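Local coordinates for protein KLLA0F20702p (Kluyveromyces lactis, PDB 5Y5A) that probably recruits telomerase to telomeres, as an Est1-family telomerase subunit that pairs with the telomere protein Cdc13, at residues F94-F97 with Q98-N102; R211-Q214 with A215-Q218; R241-C244 with Y245-T248. All blocks are in the same frame, centred on the assembly; numbering follows the deposited sequence.

Contact 1 of 3, residues F94-F97 with Q98-N102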
loop_
_atom_site.group_PDB
_atom_site.type_symbol
_atom_site.label_atom_id
_atom_site.label_comp_id
_atom_site.label_asym_id
_atom_site.label_seq_id
_atom_site.Cartn_x
_atom_site.Cartn_y
_atom_site.Cartn_z
ATOM N N PHE A 94 3.207 7.275 -24.696
ATOM C CA PHE A 94 1.928 7.068 -24.026
ATOM C C PHE A 94 1.238 8.384 -23.684
ATOM O O PHE A 94 0.015 8.490 -23.752
ATOM C CB PHE A 94 2.127 6.238 -22.766
ATOM C CG PHE A 94 2.175 4.762 -23.021
ATOM C CD1 PHE A 94 1.189 4.145 -23.776
ATOM C CD2 PHE A 94 3.211 3.989 -22.516
ATOM C CE1 PHE A 94 1.226 2.779 -24.017
ATOM C CE2 PHE A 94 3.258 2.619 -22.756
ATOM C CZ PHE A 94 2.264 2.016 -23.508
ATOM N N LYS A 95 2.034 9.384 -23.321
ATOM C CA LYS A 95 1.512 10.711 -23.029
ATOM C C LYS A 95 0.828 11.314 -24.255
ATOM O O LYS A 95 -0.238 11.917 -24.141
ATOM C CB LYS A 95 2.635 11.628 -22.537
ATOM C CG LYS A 95 2.174 13.015 -22.118
ATOM C CD LYS A 95 3.289 13.777 -21.421
ATOM C CE LYS A 95 2.906 15.229 -21.186
ATOM N NZ LYS A 95 4.054 16.016 -20.659
ATOM N N TYR A 96 1.437 11.134 -25.425
ATOM C CA TYR A 96 0.901 11.693 -26.666
ATOM C C TYR A 96 -0.450 11.082 -27.012
ATOM O O TYR A 96 -1.343 11.771 -27.500
ATOM C CB TYR A 96 1.881 11.485 -27.823
ATOM C CG TYR A 96 1.365 11.976 -29.162
ATOM C CD1 TYR A 96 1.442 13.319 -29.509
ATOM C CD2 TYR A 96 0.804 11.093 -30.082
ATOM C CE1 TYR A 96 0.972 13.773 -30.732
ATOM C CE2 TYR A 96 0.332 11.537 -31.308
ATOM C CZ TYR A 96 0.418 12.878 -31.627
ATOM O OH TYR A 96 -0.049 13.327 -32.844
ATOM N N PHE A 97 -0.590 9.786 -26.766
ATOM C CA PHE A 97 -1.860 9.102 -26.976
ATOM C C PHE A 97 -2.924 9.574 -25.985
ATOM O O PHE A 97 -4.114 9.593 -26.307
ATOM C CB PHE A 97 -1.671 7.589 -26.869
ATOM C CG PHE A 97 -1.074 6.972 -28.096
ATOM C CD1 PHE A 97 0.272 7.118 -28.376
ATOM C CD2 PHE A 97 -1.861 6.249 -28.974
ATOM C CE1 PHE A 97 0.820 6.557 -29.512
ATOM C CE2 PHE A 97 -1.321 5.687 -30.111
ATOM C CZ PHE A 97 0.022 5.838 -30.379
ATOM N N GLN A 98 -2.485 10.015 -24.821
ATOM C CA GLN A 98 -3.387 10.524 -23.815
ATOM C C GLN A 98 -3.910 11.857 -24.295
ATOM O O GLN A 98 -5.099 12.043 -24.445
ATOM C CB GLN A 98 -2.654 10.686 -22.491
ATOM C CG GLN A 98 -3.536 11.090 -21.332
ATOM C CD GLN A 98 -4.542 10.032 -20.961
ATOM O OE1 GLN A 98 -4.183 8.965 -20.507
ATOM N NE2 GLN A 98 -5.813 10.336 -21.141
ATOM N N ASN A 99 -3.003 12.783 -24.539
ATOM C CA ASN A 99 -3.358 14.111 -25.040
ATOM C C ASN A 99 -4.311 14.037 -26.217
ATOM O O ASN A 99 -5.289 14.781 -26.300
ATOM C CB ASN A 99 -2.107 14.882 -25.457
ATOM C CG ASN A 99 -1.206 15.199 -24.288
ATOM O OD1 ASN A 99 -1.285 14.559 -23.239
ATOM N ND2 ASN A 99 -0.343 16.196 -24.459
ATOM N N TRP A 100 -4.012 13.122 -27.126
ATOM C CA TRP A 100 -4.821 12.942 -28.311
ATOM C C TRP A 100 -6.187 12.360 -27.953
ATOM O O TRP A 100 -7.203 12.804 -28.478
ATOM C CB TRP A 100 -4.098 12.046 -29.311
ATOM C CG TRP A 100 -4.173 12.556 -30.707
ATOM C CD1 TRP A 100 -3.201 13.236 -31.392
ATOM C CD2 TRP A 100 -5.284 12.446 -31.595
ATOM N NE1 TRP A 100 -3.640 13.545 -32.651
ATOM C CE2 TRP A 100 -4.918 13.070 -32.801
ATOM C CE3 TRP A 100 -6.556 11.873 -31.490
ATOM C CZ2 TRP A 100 -5.774 13.139 -33.886
ATOM C CZ3 TRP A 100 -7.397 11.944 -32.562
ATOM C CH2 TRP A 100 -7.005 12.570 -33.742
ATOM N N ARG A 101 -6.215 11.365 -27.068
ATOM C CA ARG A 101 -7.482 10.784 -26.623
ATOM C C ARG A 101 -8.375 11.848 -26.003
ATOM O O ARG A 101 -9.600 11.806 -26.128
ATOM C CB ARG A 101 -7.255 9.663 -25.609
ATOM C CG ARG A 101 -8.554 9.055 -25.085
ATOM C CD ARG A 101 -8.336 8.246 -23.814
ATOM N NE ARG A 101 -9.566 7.597 -23.365
ATOM C CZ ARG A 101 -10.410 8.123 -22.482
ATOM N NH1 ARG A 101 -10.159 9.314 -21.948
ATOM N NH2 ARG A 101 -11.507 7.457 -22.138
ATOM N N ASN A 102 -7.748 12.806 -25.335
ATOM C CA ASN A 102 -8.484 13.892 -24.717
ATOM C C ASN A 102 -8.935 14.938 -25.735
ATOM O O ASN A 102 -9.688 15.849 -25.398
ATOM C CB ASN A 102 -7.638 14.530 -23.620
ATOM C CG ASN A 102 -7.243 13.534 -22.548
ATOM O OD1 ASN A 102 -7.935 12.538 -22.320
ATOM N ND2 ASN A 102 -6.125 13.795 -21.887
#
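Tyr96 and Trp100 form a local i to i+4 contact, one turn apart on helix 78-105 in the Est1 family region of the chain. Their side chains lie side by side and point the same way. The phenol end of Tyr96 does the touching. Tyr96 CZ is 3.6 Å from Trp100 CD1, and Tyr96 OH is 3.5 Å from that same carbon. The phenol ring and the five-membered ring of the indole meet obliquely, with centroids 5.3 Å apart and planes at 53°. Tyr96 CG is anti to the backbone N (chi1 177°), and the ring stands out from the helix, leaning toward Trp100. Trp100 has a chi1 of -136°, well away from a staggered value, which may carry some torsional strain. It also packs on Leu119 of helix 113-144.

Ordinary helical bonds run beneath these rings. Trp100 N donates to Tyr96 O at 3.0 Å, and Asn99 N to Lys95 O at 2.9 Å. Arg101 N reaches Phe97 O at 2.9 Å. Farther round, Gln98 is bent at chi2, and its NE2 donates to Asn102 OD1 at 3.3 Å, with the oxygen lying in the Gln98 amide plane.

The buried side of the helix carries Phe94, stacked on Tyr201, and Phe97, set against Leu119 and Leu123. Arg101 forms a salt bridge with Asp210. The chain is one piece of a longer protein. An amphipathic helix packed between neighbouring helices in this way is typical of the largely helical, TPR-related architecture of the Est1 family.

Contact 2 of 3, residues R211-Q214 with A215-Q218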
loop_
_atom_site.group_PDB
_atom_site.type_symbol
_atom_site.label_atom_id
_atom_site.label_comp_id
_atom_site.label_asym_id
_atom_site.label_seq_id
_atom_site.Cartn_x
_atom_site.Cartn_y
_atom_site.Cartn_z
ATOM N N ARG A 211 -16.194 5.908 -18.126
ATOM C CA ARG A 211 -16.822 4.978 -17.192
ATOM C C ARG A 211 -16.079 3.647 -17.191
ATOM O O ARG A 211 -15.978 2.996 -18.230
ATOM C CB ARG A 211 -18.286 4.734 -17.557
ATOM C CG ARG A 211 -19.173 5.960 -17.582
ATOM C CD ARG A 211 -20.600 5.543 -17.896
ATOM N NE ARG A 211 -21.522 6.672 -17.946
ATOM C CZ ARG A 211 -22.828 6.559 -18.164
ATOM N NH1 ARG A 211 -23.366 5.361 -18.354
ATOM N NH2 ARG A 211 -23.598 7.639 -18.193
ATOM N N TYR A 212 -15.574 3.238 -16.031
ATOM C CA TYR A 212 -14.845 1.976 -15.919
ATOM C C TYR A 212 -15.358 1.112 -14.767
ATOM O O TYR A 212 -15.363 1.544 -13.611
ATOM C CB TYR A 212 -13.346 2.222 -15.711
ATOM C CG TYR A 212 -12.656 3.112 -16.725
ATOM C CD1 TYR A 212 -12.656 4.490 -16.577
ATOM C CD2 TYR A 212 -11.962 2.569 -17.802
ATOM C CE1 TYR A 212 -12.008 5.308 -17.482
ATOM C CE2 TYR A 212 -11.314 3.379 -18.717
ATOM C CZ TYR A 212 -11.339 4.749 -18.550
ATOM O OH TYR A 212 -10.695 5.574 -19.447
ATOM N N GLN A 213 -15.765 -0.116 -15.074
ATOM C CA GLN A 213 -16.168 -1.055 -14.034
ATOM C C GLN A 213 -14.943 -1.508 -13.251
ATOM O O GLN A 213 -13.813 -1.194 -13.620
ATOM C CB GLN A 213 -16.898 -2.263 -14.626
ATOM C CG GLN A 213 -18.204 -1.931 -15.332
ATOM C CD GLN A 213 -18.000 -1.456 -16.758
ATOM O OE1 GLN A 213 -16.875 -1.410 -17.254
ATOM N NE2 GLN A 213 -19.091 -1.104 -17.426
ATOM N N GLN A 214 -15.176 -2.257 -12.179
ATOM C CA GLN A 214 -14.117 -2.635 -11.244
ATOM C C GLN A 214 -12.989 -3.448 -11.877
ATOM O O GLN A 214 -11.809 -3.173 -11.650
ATOM C CB GLN A 214 -14.712 -3.435 -10.085
ATOM C CG GLN A 214 -15.741 -2.687 -9.256
ATOM C CD GLN A 214 -16.292 -3.536 -8.125
ATOM O OE1 GLN A 214 -16.622 -4.709 -8.317
ATOM N NE2 GLN A 214 -16.384 -2.950 -6.934
ATOM N N ALA A 215 -13.365 -4.446 -12.670
ATOM C CA ALA A 215 -12.424 -5.444 -13.162
ATOM C C ALA A 215 -11.763 -5.053 -14.478
ATOM O O ALA A 215 -11.063 -5.861 -15.085
ATOM C CB ALA A 215 -13.130 -6.789 -13.320
ATOM N N ASP A 216 -11.979 -3.819 -14.920
ATOM C CA ASP A 216 -11.389 -3.360 -16.172
ATOM C C ASP A 216 -9.870 -3.249 -16.078
ATOM O O ASP A 216 -9.173 -3.316 -17.089
ATOM C CB ASP A 216 -11.979 -2.010 -16.582
ATOM C CG ASP A 216 -13.456 -2.098 -16.918
ATOM O OD1 ASP A 216 -13.926 -3.208 -17.253
ATOM O OD2 ASP A 216 -14.144 -1.059 -16.851
ATOM N N PHE A 217 -9.364 -3.073 -14.863
ATOM C CA PHE A 217 -7.933 -2.890 -14.653
ATOM C C PHE A 217 -7.331 -4.102 -13.975
ATOM O O PHE A 217 -6.265 -4.027 -13.380
ATOM C CB PHE A 217 -7.676 -1.616 -13.847
ATOM C CG PHE A 217 -7.939 -0.365 -14.630
ATOM C CD1 PHE A 217 -6.958 0.174 -15.443
ATOM C CD2 PHE A 217 -9.188 0.236 -14.604
ATOM C CE1 PHE A 217 -7.207 1.316 -16.185
ATOM C CE2 PHE A 217 -9.444 1.373 -15.348
ATOM C CZ PHE A 217 -8.450 1.916 -16.137
ATOM N N GLN A 218 -8.023 -5.225 -14.094
ATOM C CA GLN A 218 -7.589 -6.466 -13.483
ATOM C C GLN A 218 -6.200 -6.879 -13.966
ATOM O O GLN A 218 -5.379 -7.342 -13.179
ATOM C CB GLN A 218 -8.599 -7.580 -13.775
ATOM C CG GLN A 218 -8.489 -8.782 -12.851
ATOM C CD GLN A 218 -9.466 -9.880 -13.214
ATOM O OE1 GLN A 218 -9.693 -10.158 -14.389
ATOM N NE2 GLN A 218 -10.060 -10.506 -12.203
#
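Asp216 has its CG beside its own backbone N (chi1 -66°), which turns the carboxylate back toward Gln213. Phe217 takes a similar first torsion (chi1 -71°), and its ring swings to meet Tyr212. Asp216 OD2 sits 2.6 Å from Gln213 N, but the hydrogen bond is bent and weak. A second weak bond returns from Asp216 N to Gln213 O at 3.5 Å. Residues 213-216 thus make a type I turn, which leads directly into helix 218-230, with Phe217 at the N-cap position. With an alanine in place of Asp216, Gln213 N would probably lose its carboxylate acceptor and the turn would be less firmly tied. The same OD2 lies near the plane of the Tyr212 ring, at its edge, and is 3.6 Å from Tyr212 CB. Phe217 brings its CZ over one face of that ring. The closest approach of the two rings is 3.7 Å, from Phe217 CE2 to Tyr212 CD2. The rings meet obliquely, with planes 50° apart. Tyr212 also stacks with His207, and the buried Phe217 ring rests on Arg200 and Ile203 of helix 179-206.

Contact 3 of 3, residues R241-C244 with Y245-T248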
loop_
_atom_site.group_PDB
_atom_site.type_symbol
_atom_site.label_atom_id
_atom_site.label_comp_id
_atom_site.label_asym_id
_atom_site.label_seq_id
_atom_site.Cartn_x
_atom_site.Cartn_y
_atom_site.Cartn_z
ATOM N N ARG A 241 -0.956 1.593 -8.834
ATOM C CA ARG A 241 -2.178 0.902 -8.440
ATOM C C ARG A 241 -3.273 1.902 -8.087
ATOM O O ARG A 241 -4.432 1.747 -8.476
ATOM C CB ARG A 241 -1.919 -0.014 -7.251
ATOM C CG ARG A 241 -1.889 -1.473 -7.609
ATOM C CD ARG A 241 -2.339 -2.305 -6.442
ATOM N NE ARG A 241 -1.423 -2.135 -5.330
ATOM C CZ ARG A 241 -0.279 -2.797 -5.213
ATOM N NH1 ARG A 241 0.504 -2.583 -4.165
ATOM N NH2 ARG A 241 0.077 -3.676 -6.144
ATOM N N GLY A 242 -2.891 2.926 -7.333
ATOM C CA GLY A 242 -3.820 3.969 -6.943
ATOM C C GLY A 242 -4.355 4.708 -8.146
ATOM O O GLY A 242 -5.506 5.141 -8.159
ATOM N N ILE A 243 -3.516 4.861 -9.166
ATOM C CA ILE A 243 -3.946 5.545 -10.372
ATOM C C ILE A 243 -5.029 4.718 -11.054
ATOM O O ILE A 243 -6.026 5.271 -11.518
ATOM C CB ILE A 243 -2.774 5.827 -11.330
ATOM C CG1 ILE A 243 -1.827 6.849 -10.694
ATOM C CG2 ILE A 243 -3.283 6.395 -12.645
ATOM C CD1 ILE A 243 -0.584 7.128 -11.500
ATOM N N CYS A 244 -4.860 3.399 -11.085
ATOM C CA CYS A 244 -5.925 2.535 -11.590
ATOM C C CYS A 244 -7.228 2.780 -10.821
ATOM O O CYS A 244 -8.279 2.896 -11.424
ATOM C CB CYS A 244 -5.535 1.055 -11.493
ATOM S SG CYS A 244 -4.131 0.536 -12.506
ATOM N N TYR A 245 -7.157 2.881 -9.494
ATOM C CA TYR A 245 -8.379 3.021 -8.705
ATOM C C TYR A 245 -9.055 4.379 -8.897
ATOM O O TYR A 245 -10.267 4.502 -8.701
ATOM C CB TYR A 245 -8.095 2.772 -7.214
ATOM C CG TYR A 245 -7.768 1.323 -6.908
ATOM C CD1 TYR A 245 -8.656 0.301 -7.239
ATOM C CD2 TYR A 245 -6.574 0.977 -6.297
ATOM C CE1 TYR A 245 -8.353 -1.028 -6.968
ATOM C CE2 TYR A 245 -6.260 -0.340 -6.019
ATOM C CZ TYR A 245 -7.148 -1.340 -6.355
ATOM O OH TYR A 245 -6.819 -2.648 -6.066
ATOM N N THR A 246 -8.298 5.396 -9.304
ATOM C CA THR A 246 -8.923 6.676 -9.632
ATOM C C THR A 246 -9.863 6.542 -10.838
ATOM O O THR A 246 -10.859 7.260 -10.931
ATOM C CB THR A 246 -7.890 7.787 -9.936
ATOM O OG1 THR A 246 -7.060 7.405 -11.040
ATOM C CG2 THR A 246 -7.026 8.062 -8.723
ATOM N N HIS A 247 -9.552 5.631 -11.756
ATOM C CA HIS A 247 -10.373 5.477 -12.956
ATOM C C HIS A 247 -11.713 4.829 -12.624
ATOM O O HIS A 247 -12.728 5.154 -13.231
ATOM C CB HIS A 247 -9.655 4.645 -14.025
ATOM C CG HIS A 247 -8.361 5.236 -14.484
ATOM N ND1 HIS A 247 -8.278 6.482 -15.067
ATOM C CD2 HIS A 247 -7.098 4.750 -14.449
ATOM C CE1 HIS A 247 -7.015 6.741 -15.361
ATOM N NE2 HIS A 247 -6.280 5.705 -15.001
ATOM N N THR A 248 -11.709 3.908 -11.667
ATOM C CA THR A 248 -12.934 3.217 -11.279
ATOM C C THR A 248 -13.651 3.987 -10.187
ATOM O O THR A 248 -14.653 3.522 -9.646
ATOM C CB THR A 248 -12.655 1.783 -10.783
ATOM O OG1 THR A 248 -11.827 1.824 -9.610
ATOM C CG2 THR A 248 -11.962 0.976 -11.869
#
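Tyr245 and Arg241 open a local contact along the last turns of helix 235-247, within the Est1 DNA/RNA-binding family region. Helix 235-247 packs against helix 251-263, which follows it in the chain, as in the helical hairpins of TPR-related folds. Tyr245 N donates to Arg241 O at 3.1 Å. Its CG lies beside the backbone N (chi1 -70°), which bends the ring back along the helix. Tyr245 CD2 then comes within 3.2 Å of Arg241 O, obliquely to the ring. Gly242 CA also lies obliquely to that ring. The aliphatic part of Arg241 runs nearby, with CD 4.4 Å from Tyr245 CE2. The charged end of Arg241 is held elsewhere: it forms a salt bridge with Asp225 and hydrogen bonds with Gln257 and Ser228.

Thr246 N bonds to Gly242 O at 3.0 Å. Thr246 OG1 points back to Ile243 O, but the modelled separation is too short to be trusted in detail. The same OG1 sits over the centre of one face of the His247 ring. Thr246 CG2 lies 3.3 Å from Gly242 O.

His247 N turns to Cys244 O at 3.0 Å, an i to i+3 bond. The imidazole runs beside Ile243, pointing the same way, with NE2 3.9 Å from Ile243 CG2. That NE2 has a weak hydrogen bond with Arg200, and the ring meets Phe217.

Thr248 leaves the helix. Its OG1 bonds to Asn250 OD1. Thr248 N makes a weak bond to Tyr245 O, 3.4 Å long.

The three contacts follow one another along the chain, and contact 2 joins the other two. The centres of contacts 2 and 3 are only about 9 Å apart. Phe217 CE2 packs 3.5 Å from His247 CB, and Gln213 O lies 3.3 Å from Thr248 CG2, so the loop before helix 218-230 sits against the end of helix 235-247. Contact 1 is farther off, about 20 Å from contact 2 between centres. It still reaches it through Arg101 NH2, 3.4 Å from Tyr212 OH. Contacts 1 and 3 do not touch; their nearest atoms are about 6 Å apart. Contacts 1 and 3 lie in different Est1 family regions, and contact 2 touches both.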